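Local atomic coordinates of cytochrome P450 (Bacillus megaterium, PDB entry 5L91), a protein that probably acts as a heme-dependent monooxygenase, using iron-bound oxygen to oxidise its substrate, and binds corticosterone along with its heme. Residues E42-W47 and V314-S319; G152-D157 and E195-R200; P113-I118 and V144-D149; A148-V153 and D211-V216. One frame throughout, in Å; residues are numbered along the deposited sequence.

Contact 1: E42-W47 and V314-S319; sequences EERQVW and VPWMGS. With C0R (corticosterone), chain F.
In the mixed beta-sheet of this cytochrome P450, the parallel neighbours 46-49 and 312-315 are joined where W47 meets V314. V314 N donates to W47 O at 2.8 Å. Beside this bond the branched side chains of V46 and V314, suited to a buried strand, touch: V46 CB lies 4.1 Å from V314 CG2. V314 CG2 also meets the edge of the R44 guanidinium, 4.0 Å from R44 NH2; with CG1 anti to the backbone N (chi1 174°), CG2 falls anti to the carbonyl carbon. R44 NH2 lies at the edge of the W316 indole as well, 4.1 Å from W316 CZ2, with the two planes steeply inclined at 77°. R44 gets there by a bend at chi3 (39°), while V46 CG2 lies over one guanidinium face. The charge of R44 is met by D41 and D48, and D48 also accepts from W316 NE1, so one carboxylate holds both flat groups in place. Q45 and V46, facing D41, make a G1 beta bulge. Corticosterone lies against this corner: its O4 gives a weak hydrogen bond to R44 O, and its C21 sits 3.6 Å from V46 CG1.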
loop_
_atom_site.group_PDB
_atom_site.type_symbol
_atom_site.label_atom_id
_atom_site.label_comp_id
_atom_site.label_asym_id
_atom_site.label_seq_id
_atom_site.Cartn_x
_atom_site.Cartn_y
_atom_site.Cartn_z
ATOM N N GLU A 42 14.846 22.819 -2.677
ATOM C CA GLU A 42 15.090 23.717 -1.547
ATOM C C GLU A 42 13.797 24.053 -0.820
ATOM O O GLU A 42 13.795 24.222 0.404
ATOM C CB GLU A 42 15.768 25.008 -2.026
ATOM C CG GLU A 42 16.021 26.074 -0.923
ATOM C CD GLU A 42 17.169 25.734 0.037
ATOM O OE1 GLU A 42 18.134 25.065 -0.376
ATOM O OE2 GLU A 42 17.112 26.147 1.213
ATOM N N GLU A 43 12.696 24.120 -1.561
ATOM C CA GLU A 43 11.391 24.387 -0.975
ATOM C C GLU A 43 10.956 23.243 -0.066
ATOM O O GLU A 43 10.557 23.456 1.083
ATOM C CB GLU A 43 10.400 24.569 -2.107
ATOM C CG GLU A 43 9.155 25.305 -1.768
ATOM C CD GLU A 43 8.414 25.683 -3.039
ATOM O OE1 GLU A 43 8.004 26.855 -3.165
ATOM O OE2 GLU A 43 8.344 24.835 -3.961
ATOM N N ARG A 44 11.007 22.018 -0.581
ATOM C CA ARG A 44 10.650 20.806 0.143
ATOM C C ARG A 44 11.752 20.332 1.064
ATOM O O ARG A 44 11.523 19.439 1.884
ATOM C CB ARG A 44 10.291 19.744 -0.894
ATOM C CG ARG A 44 8.922 20.004 -1.485
ATOM C CD ARG A 44 8.555 18.954 -2.548
ATOM N NE ARG A 44 8.982 17.594 -2.224
ATOM C CZ ARG A 44 9.832 16.877 -2.966
ATOM N NH1 ARG A 44 10.351 17.395 -4.068
ATOM N NH2 ARG A 44 10.157 15.657 -2.602
ATOM N N GLN A 45 12.953 20.883 0.926
ATOM C CA GLN A 45 14.061 20.515 1.793
ATOM C C GLN A 45 14.349 19.017 1.731
ATOM O O GLN A 45 14.532 18.355 2.750
ATOM C CB GLN A 45 13.791 20.967 3.227
ATOM C CG GLN A 45 13.921 22.483 3.431
ATOM C CD GLN A 45 15.362 22.901 3.629
ATOM O OE1 GLN A 45 16.014 22.492 4.593
ATOM N NE2 GLN A 45 15.862 23.725 2.727
ATOM N N VAL A 46 14.435 18.478 0.512
ATOM C CA VAL A 46 14.736 17.059 0.354
ATOM C C VAL A 46 15.583 16.835 -0.879
ATOM O O VAL A 46 15.555 17.613 -1.842
ATOM C CB VAL A 46 13.463 16.181 0.243
ATOM C CG1 VAL A 46 12.587 16.277 1.512
ATOM C CG2 VAL A 46 12.687 16.562 -1.032
ATOM N N TRP A 47 16.309 15.731 -0.842
ATOM C CA TRP A 47 16.941 15.176 -2.027
ATOM C C TRP A 47 15.972 14.202 -2.664
ATOM O O TRP A 47 15.599 13.205 -2.044
ATOM C CB TRP A 47 18.230 14.430 -1.706
ATOM C CG TRP A 47 19.361 15.252 -1.287
ATOM C CD1 TRP A 47 19.782 15.451 -0.014
ATOM C CD2 TRP A 47 20.263 15.967 -2.131
ATOM N NE1 TRP A 47 20.896 16.243 -0.003
ATOM C CE2 TRP A 47 21.207 16.593 -1.287
ATOM C CE3 TRP A 47 20.368 16.142 -3.512
ATOM C CZ2 TRP A 47 22.243 17.383 -1.776
ATOM C CZ3 TRP A 47 21.393 16.933 -4.001
ATOM C CH2 TRP A 47 22.323 17.549 -3.128
ATOM N N VAL A 314 14.066 11.441 -0.524
ATOM C CA VAL A 314 12.850 10.879 -1.085
ATOM C C VAL A 314 13.217 10.075 -2.338
ATOM O O VAL A 314 13.322 10.625 -3.440
ATOM C CB VAL A 314 11.831 11.973 -1.417
ATOM C CG1 VAL A 314 10.657 11.367 -2.123
ATOM C CG2 VAL A 314 11.393 12.710 -0.126
ATOM N N PRO A 315 13.372 8.758 -2.211
ATOM C CA PRO A 315 13.533 7.881 -3.392
ATOM C C PRO A 315 12.197 7.589 -4.072
ATOM O O PRO A 315 11.212 7.234 -3.412
ATOM C CB PRO A 315 14.128 6.604 -2.797
ATOM C CG PRO A 315 13.579 6.544 -1.440
ATOM C CD PRO A 315 13.355 7.986 -0.960
ATOM N N TRP A 316 12.171 7.754 -5.400
ATOM C CA TRP A 316 10.955 7.632 -6.220
ATOM C C TRP A 316 10.958 6.295 -6.949
ATOM O O TRP A 316 11.382 6.177 -8.111
ATOM C CB TRP A 316 10.850 8.781 -7.219
ATOM C CG TRP A 316 10.667 10.090 -6.570
ATOM C CD1 TRP A 316 11.640 10.865 -6.041
ATOM C CD2 TRP A 316 9.437 10.787 -6.360
ATOM N NE1 TRP A 316 11.110 12.007 -5.532
ATOM C CE2 TRP A 316 9.755 11.984 -5.705
ATOM C CE3 TRP A 316 8.104 10.513 -6.655
ATOM C CZ2 TRP A 316 8.790 12.903 -5.329
ATOM C CZ3 TRP A 316 7.152 11.419 -6.290
ATOM C CH2 TRP A 316 7.501 12.615 -5.647
ATOM N N MET A 317 10.465 5.270 -6.265
ATOM C CA MET A 317 10.298 3.986 -6.932
ATOM C C MET A 317 9.476 4.138 -8.197
ATOM O O MET A 317 9.773 3.510 -9.218
ATOM C CB MET A 317 9.636 2.972 -6.012
ATOM C CG MET A 317 10.368 2.687 -4.774
ATOM S SD MET A 317 9.754 3.623 -3.363
ATOM C CE MET A 317 8.152 2.883 -3.100
ATOM N N GLY A 318 8.456 4.992 -8.170
ATOM C CA GLY A 318 7.666 5.175 -9.379
ATOM C C GLY A 318 8.514 5.502 -10.590
ATOM O O GLY A 318 8.186 5.099 -11.724
ATOM N N SER A 319 9.600 6.251 -10.372
ATOM C CA SER A 319 10.524 6.669 -11.417
ATOM C C SER A 319 11.532 5.572 -11.717
ATOM O O SER A 319 11.831 5.310 -12.878
ATOM C CB SER A 319 11.246 7.956 -10.990
ATOM O OG SER A 319 12.277 8.346 -11.898
HETATM C C1 C0R F . 6.184 9.840 3.020
HETATM C C2 C0R F . 6.371 8.342 2.835
HETATM C C3 C0R F . 7.341 7.606 3.877
HETATM C C4 C0R F . 7.310 8.200 5.400
HETATM C C5 C0R F . 6.725 9.635 5.549
HETATM C C6 C0R F . 6.663 10.388 6.946
HETATM C C7 C0R F . 7.680 11.632 6.891
HETATM C C8 C0R F . 7.329 12.521 5.723
HETATM C C9 C0R F . 7.081 11.781 4.332
HETATM C C10 C0R F . 6.208 10.482 4.364
HETATM C C11 C0R F . 6.611 12.876 3.269
HETATM C C12 C0R F . 7.620 14.178 3.232
HETATM C C13 C0R F . 8.062 14.745 4.588
HETATM C C14 C0R F . 8.462 13.550 5.631
HETATM C C15 C0R F . 8.776 14.166 6.760
HETATM C C16 C0R F . 9.633 15.423 6.236
HETATM C C17 C0R F . 9.229 15.440 4.584
HETATM C C18 C0R F . 6.865 15.561 5.174
HETATM C C19 C0R F . 4.754 10.833 4.790
HETATM C C20 C0R F . 9.177 16.864 3.992
HETATM C C21 C0R F . 9.205 17.012 2.458
HETATM O O1 C0R F . 8.072 6.653 3.606
HETATM O O2 C0R F . 5.379 13.240 3.559
HETATM O O3 C0R F . 9.112 17.832 4.740
HETATM O O4 C0R F . 8.573 18.214 2.072
#

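Contact 2: G152-D157 and E195-R200; sequences GVPIED and ETYFYR
The backbones of V153 and F198 stay 8.8 Å apart between their CA atoms, so side chains alone bridge from the loop that follows helix 141-151 to helix 177-207. That loop starts with a Schellman motif at G152, whose positive phi of 114° suits a residue without a side chain. The long, buried Y197 spans most of the gap: with CG anti to the backbone N (chi1 -176°), its ring reaches away from the helix and carries the hydroxyl to the loop. There Y197 OH donates to D157 OD2 at 2.7 Å, on the anti lone pair, the carboxylate oxygen lying in the ring plane at the ring's edge while the carboxylate plane stands 77° to it. The D157 carboxylate thus offers the phenol an acceptor. V153 CG1 packs 3.4 Å from Y197 OH, and P154 CD comes to 3.3 Å of Y197 OH, so apolar carbons also pack on the hydroxyl oxygen. A phenylalanine in place of Y197 would probably keep much of the ring packing but leave D157 OD2 without its phenolic donor. W164 of helix 158-168 meets the Y197 ring at a slant. The other V153 methyl turns to the neighbouring aromatic, V153 CG2 lying 4.2 Å from F198 CE1.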
loop_
_atom_site.group_PDB
_atom_site.type_symbol
_atom_site.label_atom_id
_atom_site.label_comp_id
_atom_site.label_asym_id
_atom_site.label_seq_id
_atom_site.Cartn_x
_atom_site.Cartn_y
_atom_site.Cartn_z
ATOM N N GLY A 152 -8.215 -10.595 13.871
ATOM C CA GLY A 152 -8.994 -11.104 15.003
ATOM C C GLY A 152 -10.125 -10.179 15.450
ATOM O O GLY A 152 -10.742 -10.420 16.493
ATOM N N VAL A 153 -10.437 -9.159 14.672
ATOM C CA VAL A 153 -11.549 -8.274 14.947
ATOM C C VAL A 153 -12.816 -9.093 14.767
ATOM O O VAL A 153 -13.024 -9.625 13.676
ATOM C CB VAL A 153 -11.543 -7.061 14.016
ATOM C CG1 VAL A 153 -12.745 -6.183 14.306
ATOM C CG2 VAL A 153 -10.235 -6.292 14.183
ATOM N N PRO A 154 -13.691 -9.228 15.767
ATOM C CA PRO A 154 -14.893 -10.022 15.537
ATOM C C PRO A 154 -15.820 -9.301 14.588
ATOM O O PRO A 154 -15.874 -8.074 14.535
ATOM C CB PRO A 154 -15.508 -10.187 16.922
ATOM C CG PRO A 154 -15.016 -9.004 17.702
ATOM C CD PRO A 154 -13.646 -8.659 17.121
ATOM N N ILE A 155 -16.575 -10.100 13.843
ATOM C CA ILE A 155 -17.423 -9.576 12.781
ATOM C C ILE A 155 -18.316 -8.451 13.284
ATOM O O ILE A 155 -18.574 -7.482 12.564
ATOM C CB ILE A 155 -18.229 -10.725 12.157
ATOM C CG1 ILE A 155 -19.131 -10.230 11.013
ATOM C CG2 ILE A 155 -19.032 -11.441 13.267
ATOM C CD1 ILE A 155 -18.433 -9.433 9.906
ATOM N N GLU A 156 -18.817 -8.558 14.518
ATOM C CA GLU A 156 -19.743 -7.552 15.045
ATOM C C GLU A 156 -19.124 -6.157 15.122
ATOM O O GLU A 156 -19.841 -5.152 15.056
ATOM C CB GLU A 156 -20.227 -7.998 16.428
ATOM C CG GLU A 156 -20.909 -9.351 16.442
ATOM C CD GLU A 156 -19.985 -10.553 16.598
ATOM O OE1 GLU A 156 -18.940 -10.460 17.274
ATOM O OE2 GLU A 156 -20.401 -11.643 16.138
ATOM N N ASP A 157 -17.810 -6.082 15.237
ATOM C CA ASP A 157 -17.084 -4.845 15.388
ATOM C C ASP A 157 -16.611 -4.295 14.065
ATOM O O ASP A 157 -15.970 -3.246 14.040
ATOM C CB ASP A 157 -15.887 -5.062 16.306
ATOM C CG ASP A 157 -16.317 -5.308 17.739
ATOM O OD1 ASP A 157 -17.496 -5.076 17.981
ATOM O OD2 ASP A 157 -15.504 -5.720 18.599
ATOM N N GLU A 195 -6.363 2.236 19.466
ATOM C CA GLU A 195 -5.457 1.684 20.462
ATOM C C GLU A 195 -6.252 1.053 21.589
ATOM O O GLU A 195 -6.012 -0.104 21.958
ATOM C CB GLU A 195 -4.514 2.772 21.004
ATOM C CG GLU A 195 -3.491 3.318 19.976
ATOM C CD GLU A 195 -2.277 4.021 20.619
ATOM O OE1 GLU A 195 -2.056 3.881 21.853
ATOM O OE2 GLU A 195 -1.532 4.708 19.867
ATOM N N THR A 196 -7.247 1.789 22.112
ATOM C CA THR A 196 -8.056 1.246 23.199
ATOM C C THR A 196 -8.726 -0.019 22.739
ATOM O O THR A 196 -8.757 -1.019 23.462
ATOM C CB THR A 196 -9.114 2.248 23.673
ATOM O OG1 THR A 196 -8.479 3.420 24.198
ATOM C CG2 THR A 196 -10.034 1.600 24.787
ATOM N N TYR A 197 -9.268 0.014 21.525
ATOM C CA TYR A 197 -9.880 -1.174 20.968
ATOM C C TYR A 197 -8.894 -2.348 20.970
ATOM O O TYR A 197 -9.220 -3.444 21.439
ATOM C CB TYR A 197 -10.416 -0.884 19.563
ATOM C CG TYR A 197 -11.149 -2.077 19.016
ATOM C CD1 TYR A 197 -12.472 -2.333 19.378
ATOM C CD2 TYR A 197 -10.509 -2.970 18.171
ATOM C CE1 TYR A 197 -13.119 -3.436 18.908
ATOM C CE2 TYR A 197 -11.142 -4.070 17.711
ATOM C CZ TYR A 197 -12.431 -4.312 18.076
ATOM O OH TYR A 197 -13.043 -5.421 17.586
ATOM N N PHE A 198 -7.668 -2.145 20.472
ATOM C CA PHE A 198 -6.769 -3.299 20.349
ATOM C C PHE A 198 -6.207 -3.770 21.687
ATOM O O PHE A 198 -5.863 -4.947 21.816
ATOM C CB PHE A 198 -5.625 -2.991 19.371
ATOM C CG PHE A 198 -6.030 -3.111 17.962
ATOM C CD1 PHE A 198 -6.584 -4.299 17.492
ATOM C CD2 PHE A 198 -5.910 -2.047 17.106
ATOM C CE1 PHE A 198 -6.999 -4.427 16.184
ATOM C CE2 PHE A 198 -6.306 -2.182 15.784
ATOM C CZ PHE A 198 -6.873 -3.386 15.331
ATOM N N TYR A 199 -6.047 -2.884 22.675
ATOM C CA TYR A 199 -5.668 -3.374 24.008
ATOM C C TYR A 199 -6.726 -4.344 24.543
ATOM O O TYR A 199 -6.396 -5.386 25.132
ATOM C CB TYR A 199 -5.454 -2.199 24.967
ATOM C CG TYR A 199 -4.110 -1.518 24.804
ATOM C CD1 TYR A 199 -2.945 -2.206 25.056
ATOM C CD2 TYR A 199 -4.013 -0.207 24.350
ATOM C CE1 TYR A 199 -1.715 -1.614 24.916
ATOM C CE2 TYR A 199 -2.772 0.387 24.203
ATOM C CZ TYR A 199 -1.637 -0.337 24.477
ATOM O OH TYR A 199 -0.396 0.229 24.333
ATOM N N ARG A 200 -7.996 -4.044 24.277
ATOM C CA ARG A 200 -9.100 -4.929 24.660
ATOM C C ARG A 200 -9.022 -6.267 23.943
ATOM O O ARG A 200 -9.081 -7.327 24.581
ATOM C CB ARG A 200 -10.413 -4.265 24.308
ATOM C CG ARG A 200 -11.355 -3.927 25.430
ATOM C CD ARG A 200 -12.602 -3.367 24.743
ATOM N NE ARG A 200 -12.735 -1.962 25.027
ATOM C CZ ARG A 200 -13.301 -1.078 24.221
ATOM N NH1 ARG A 200 -13.795 -1.431 23.046
ATOM N NH2 ARG A 200 -13.377 0.169 24.631
#

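Contact 3: P113-I118 and V144-D149; sequences PKIARI and VMVIAD
Two salt bridges from helix 105-125 converge on D149 of helix 141-151 and form a network with K114 and R117. K114 NZ lies 2.9 Å from D149 OD1 and uses its syn lone pair; the bend at the end of the chain (chi4 -76°) sets NZ on that oxygen, and K114 CD lies 3.4 Å from D149 OD1. The R117 and D149 side chains run toward each other from opposite directions, their planes 30° apart. R117 NH2 donates to D149 OD2 across 3.2 Å, the oxygen almost exactly in the guanidinium plane, and NE of R117 is held by E121.

Apolar packing lies alongside, between roughly antiparallel segments, 143° between their directions and 9.9 Å between their axes. I115 CG1 touches V146 CG1 at 3.8 Å. I118 divides its branches, CG2 against M145 CB and CD1 against V146 CG2, both at 4.0 Å; the beta-branched I115, I118 and V146 fill the buried side, with M145 at the rim, and helix 355-372 covers I115.

An alanine at D149 is likely to leave K114 without its carboxylate mate and take one carboxylate from R117. With one oxygen for each cation, the aspartate's charge is shared between two donors, which should hold its carboxylate against rotation.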
loop_
_atom_site.group_PDB
_atom_site.type_symbol
_atom_site.label_atom_id
_atom_site.label_comp_id
_atom_site.label_asym_id
_atom_site.label_seq_id
_atom_site.Cartn_x
_atom_site.Cartn_y
_atom_site.Cartn_z
ATOM N N PRO A 113 -9.351 -18.489 1.603
ATOM C CA PRO A 113 -10.819 -18.651 1.589
ATOM C C PRO A 113 -11.534 -17.463 2.170
ATOM O O PRO A 113 -12.577 -17.054 1.643
ATOM C CB PRO A 113 -11.063 -19.909 2.436
ATOM C CG PRO A 113 -9.682 -20.547 2.643
ATOM C CD PRO A 113 -8.666 -19.476 2.466
ATOM N N LYS A 114 -10.992 -16.867 3.230
ATOM C CA LYS A 114 -11.614 -15.665 3.762
ATOM C C LYS A 114 -11.623 -14.563 2.719
ATOM O O LYS A 114 -12.654 -13.924 2.487
ATOM C CB LYS A 114 -10.879 -15.200 5.011
ATOM C CG LYS A 114 -10.951 -16.122 6.215
ATOM C CD LYS A 114 -9.873 -15.699 7.236
ATOM C CE LYS A 114 -9.793 -16.574 8.480
ATOM N NZ LYS A 114 -10.858 -16.354 9.459
ATOM N N ILE A 115 -10.479 -14.343 2.044
ATOM C CA ILE A 115 -10.415 -13.276 1.043
ATOM C C ILE A 115 -11.406 -13.546 -0.076
ATOM O O ILE A 115 -12.182 -12.663 -0.477
ATOM C CB ILE A 115 -8.973 -13.144 0.518
ATOM C CG1 ILE A 115 -8.044 -12.694 1.644
ATOM C CG2 ILE A 115 -8.919 -12.149 -0.548
ATOM C CD1 ILE A 115 -6.635 -13.035 1.361
ATOM N N ALA A 116 -11.444 -14.795 -0.544
ATOM C CA ALA A 116 -12.387 -15.180 -1.589
ATOM C C ALA A 116 -13.832 -14.947 -1.150
ATOM O O ALA A 116 -14.639 -14.384 -1.906
ATOM C CB ALA A 116 -12.155 -16.657 -1.965
ATOM N N ARG A 117 -14.173 -15.340 0.077
ATOM C CA ARG A 117 -15.537 -15.141 0.570
ATOM C C ARG A 117 -15.890 -13.662 0.593
ATOM O O ARG A 117 -16.966 -13.250 0.150
ATOM C CB ARG A 117 -15.672 -15.744 1.974
ATOM C CG ARG A 117 -16.966 -15.383 2.709
ATOM C CD ARG A 117 -16.897 -15.676 4.176
ATOM N NE ARG A 117 -16.681 -14.401 4.895
ATOM C CZ ARG A 117 -15.680 -14.168 5.733
ATOM N NH1 ARG A 117 -14.800 -15.125 6.015
ATOM N NH2 ARG A 117 -15.574 -12.979 6.311
ATOM N N ILE A 118 -14.998 -12.842 1.132
ATOM C CA ILE A 118 -15.291 -11.416 1.215
ATOM C C ILE A 118 -15.465 -10.826 -0.176
ATOM O O ILE A 118 -16.345 -9.979 -0.411
ATOM C CB ILE A 118 -14.182 -10.715 2.000
ATOM C CG1 ILE A 118 -14.302 -11.125 3.461
ATOM C CG2 ILE A 118 -14.272 -9.224 1.819
ATOM C CD1 ILE A 118 -13.107 -10.771 4.279
ATOM N N VAL A 144 -9.894 -3.629 3.972
ATOM C CA VAL A 144 -10.313 -3.259 5.316
ATOM C C VAL A 144 -10.934 -4.456 6.011
ATOM O O VAL A 144 -10.609 -4.788 7.162
ATOM C CB VAL A 144 -11.344 -2.115 5.268
ATOM C CG1 VAL A 144 -11.636 -1.714 6.687
ATOM C CG2 VAL A 144 -10.861 -0.953 4.475
ATOM N N MET A 145 -11.840 -5.117 5.292
ATOM C CA MET A 145 -12.565 -6.276 5.791
ATOM C C MET A 145 -11.634 -7.436 5.972
ATOM O O MET A 145 -11.747 -8.185 6.942
ATOM C CB MET A 145 -13.655 -6.651 4.787
ATOM C CG MET A 145 -14.798 -5.627 4.758
ATOM S SD MET A 145 -15.906 -5.794 3.369
ATOM C CE MET A 145 -17.163 -4.551 3.718
ATOM N N VAL A 146 -10.717 -7.627 5.021
ATOM C CA VAL A 146 -9.798 -8.737 5.164
ATOM C C VAL A 146 -8.937 -8.522 6.384
ATOM O O VAL A 146 -8.709 -9.441 7.179
ATOM C CB VAL A 146 -8.914 -8.919 3.917
ATOM C CG1 VAL A 146 -7.926 -9.929 4.249
ATOM C CG2 VAL A 146 -9.714 -9.350 2.758
ATOM N N ILE A 147 -8.344 -7.332 6.486
ATOM C CA ILE A 147 -7.400 -7.172 7.579
ATOM C C ILE A 147 -8.109 -7.263 8.936
ATOM O O ILE A 147 -7.554 -7.812 9.893
ATOM C CB ILE A 147 -6.611 -5.862 7.427
ATOM C CG1 ILE A 147 -5.399 -5.903 8.357
ATOM C CG2 ILE A 147 -7.442 -4.615 7.776
ATOM C CD1 ILE A 147 -4.486 -7.116 8.116
ATOM N N ALA A 148 -9.356 -6.793 9.029
ATOM C CA ALA A 148 -10.079 -6.895 10.298
ATOM C C ALA A 148 -10.278 -8.356 10.680
ATOM O O ALA A 148 -10.035 -8.754 11.829
ATOM C CB ALA A 148 -11.429 -6.176 10.186
ATOM N N ASP A 149 -10.675 -9.171 9.699
ATOM C CA ASP A 149 -10.899 -10.596 9.920
ATOM C C ASP A 149 -9.618 -11.292 10.357
ATOM O O ASP A 149 -9.583 -11.959 11.398
ATOM C CB ASP A 149 -11.472 -11.198 8.624
ATOM C CG ASP A 149 -11.881 -12.659 8.750
ATOM O OD1 ASP A 149 -11.179 -13.459 9.395
ATOM O OD2 ASP A 149 -12.878 -13.024 8.112
#

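Contact 4: A148-V153 and D211-V216; sequences ADILGV and DDIISV
The C-terminal end of helix 141-151 meets the first turn of helix 213-219, and I213 forms the main bump. I213 CD1 lies alongside the end of the I150 side chain, 3.7 Å from I150 CG1 and 3.8 Å from I150 CD1; I150 CG1 meets it from between its own backbone N and carbonyl carbon (chi1 66°). I213 CB and CG2 rest against L151 CD2. I214 fits beside it, with I214 CG1 3.4 Å from L151 O and 4.2 Å from L151 CD2. The hollow at G152 takes the aspartate: D212 CB lies 3.5 Å from G152 CA, where any CB would collide with the D212 carboxylate. N-H groups at the start of helix 213-219 meet carbonyls at the end of helix 141-151: I213 N donates to I150 O at 2.9 Å, and I214 N gives a weak bond to L151 O. D212 is the N-cap, its OD1 gripped by both S215 N and S215 OG, its OD2 salt-bridged to K205. Around this junction, helix 177-207 packs F198 and I201 on I214, helix 229-260 meets L151, and helix 158-168 places F161 against L151.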
loop_
_atom_site.group_PDB
_atom_site.type_symbol
_atom_site.label_atom_id
_atom_site.label_comp_id
_atom_site.label_asym_id
_atom_site.label_seq_id
_atom_site.Cartn_x
_atom_site.Cartn_y
_atom_site.Cartn_z
ATOM N N ALA A 148 -9.356 -6.793 9.029
ATOM C CA ALA A 148 -10.079 -6.895 10.298
ATOM C C ALA A 148 -10.278 -8.356 10.680
ATOM O O ALA A 148 -10.035 -8.754 11.829
ATOM C CB ALA A 148 -11.429 -6.176 10.186
ATOM N N ASP A 149 -10.675 -9.171 9.699
ATOM C CA ASP A 149 -10.899 -10.596 9.920
ATOM C C ASP A 149 -9.618 -11.292 10.357
ATOM O O ASP A 149 -9.583 -11.959 11.398
ATOM C CB ASP A 149 -11.472 -11.198 8.624
ATOM C CG ASP A 149 -11.881 -12.659 8.750
ATOM O OD1 ASP A 149 -11.179 -13.459 9.395
ATOM O OD2 ASP A 149 -12.878 -13.024 8.112
ATOM N N ILE A 150 -8.538 -11.155 9.582
ATOM C CA ILE A 150 -7.353 -11.926 9.933
ATOM C C ILE A 150 -6.650 -11.403 11.167
ATOM O O ILE A 150 -5.956 -12.176 11.846
ATOM C CB ILE A 150 -6.361 -12.027 8.760
ATOM C CG1 ILE A 150 -5.763 -10.656 8.420
ATOM C CG2 ILE A 150 -7.057 -12.648 7.578
ATOM C CD1 ILE A 150 -4.776 -10.731 7.250
ATOM N N LEU A 151 -6.799 -10.119 11.491
ATOM C CA LEU A 151 -6.268 -9.623 12.753
ATOM C C LEU A 151 -6.939 -10.254 13.971
ATOM O O LEU A 151 -6.297 -10.387 15.022
ATOM C CB LEU A 151 -6.460 -8.113 12.859
ATOM C CG LEU A 151 -5.388 -7.230 12.294
ATOM C CD1 LEU A 151 -5.891 -5.845 12.301
ATOM C CD2 LEU A 151 -4.126 -7.358 13.143
ATOM N N GLY A 152 -8.215 -10.595 13.871
ATOM C CA GLY A 152 -8.994 -11.104 15.003
ATOM C C GLY A 152 -10.125 -10.179 15.450
ATOM O O GLY A 152 -10.742 -10.420 16.493
ATOM N N VAL A 153 -10.437 -9.159 14.672
ATOM C CA VAL A 153 -11.549 -8.274 14.947
ATOM C C VAL A 153 -12.816 -9.093 14.767
ATOM O O VAL A 153 -13.024 -9.625 13.676
ATOM C CB VAL A 153 -11.543 -7.061 14.016
ATOM C CG1 VAL A 153 -12.745 -6.183 14.306
ATOM C CG2 VAL A 153 -10.235 -6.292 14.183
ATOM N N ASP A 211 -7.404 -18.021 15.931
ATOM C CA ASP A 211 -6.648 -18.235 14.713
ATOM C C ASP A 211 -6.599 -16.867 14.042
ATOM O O ASP A 211 -7.449 -16.510 13.218
ATOM C CB ASP A 211 -7.352 -19.280 13.866
ATOM C CG ASP A 211 -6.600 -19.642 12.665
ATOM O OD1 ASP A 211 -5.354 -19.589 12.735
ATOM O OD2 ASP A 211 -7.264 -19.968 11.650
ATOM N N ASP A 212 -5.655 -16.051 14.494
ATOM C CA ASP A 212 -5.631 -14.657 14.083
ATOM C C ASP A 212 -4.273 -14.074 14.429
ATOM O O ASP A 212 -3.535 -14.615 15.261
ATOM C CB ASP A 212 -6.779 -13.833 14.713
ATOM C CG ASP A 212 -6.900 -14.016 16.241
ATOM O OD1 ASP A 212 -6.002 -13.585 16.984
ATOM O OD2 ASP A 212 -7.916 -14.562 16.684
ATOM N N ILE A 213 -3.939 -12.983 13.734
ATOM C CA ILE A 213 -2.609 -12.381 13.820
ATOM C C ILE A 213 -2.285 -11.981 15.252
ATOM O O ILE A 213 -1.164 -12.185 15.735
ATOM C CB ILE A 213 -2.526 -11.167 12.874
ATOM C CG1 ILE A 213 -2.562 -11.641 11.421
ATOM C CG2 ILE A 213 -1.238 -10.357 13.144
ATOM C CD1 ILE A 213 -2.650 -10.509 10.402
ATOM N N ILE A 214 -3.245 -11.381 15.945
ATOM C CA ILE A 214 -2.993 -10.941 17.319
ATOM C C ILE A 214 -2.664 -12.128 18.213
ATOM O O ILE A 214 -1.719 -12.089 19.013
ATOM C CB ILE A 214 -4.198 -10.114 17.816
ATOM C CG1 ILE A 214 -4.159 -8.776 17.094
ATOM C CG2 ILE A 214 -4.184 -9.899 19.298
ATOM C CD1 ILE A 214 -5.329 -7.898 17.340
ATOM N N SER A 215 -3.411 -13.210 18.083
ATOM C CA SER A 215 -3.105 -14.388 18.881
ATOM C C SER A 215 -1.704 -14.907 18.554
ATOM O O SER A 215 -0.870 -15.104 19.447
ATOM C CB SER A 215 -4.172 -15.445 18.624
ATOM O OG SER A 215 -5.417 -14.980 19.116
ATOM N N VAL A 216 -1.400 -15.063 17.265
ATOM C CA VAL A 216 -0.055 -15.503 16.872
ATOM C C VAL A 216 1.021 -14.606 17.479
ATOM O O VAL A 216 2.042 -15.092 17.982
ATOM C CB VAL A 216 0.065 -15.548 15.347
ATOM C CG1 VAL A 216 1.491 -15.784 14.929
ATOM C CG2 VAL A 216 -0.815 -16.626 14.800
#

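From the N terminus, contact 1 opens first, at 42-47, and closes last, at 314-319, so the other three all nest in its long loop; its centre lies 35 to 37 Å from theirs, across the middle of the chain. Within that loop contact 3 comes first, pairing helix 105-125 with helix 141-151. Contact 4 begins where contact 3 ends, sharing A148 and D149, and runs on to helix 213-219. Contact 2 starts from the same stretch, sharing G152 and V153 with contact 4, but closes earlier, on helix 177-207. Helix 141-151 and its outgoing loop thus bind three helical partners, whereas contact 1 joins strands of the sheet.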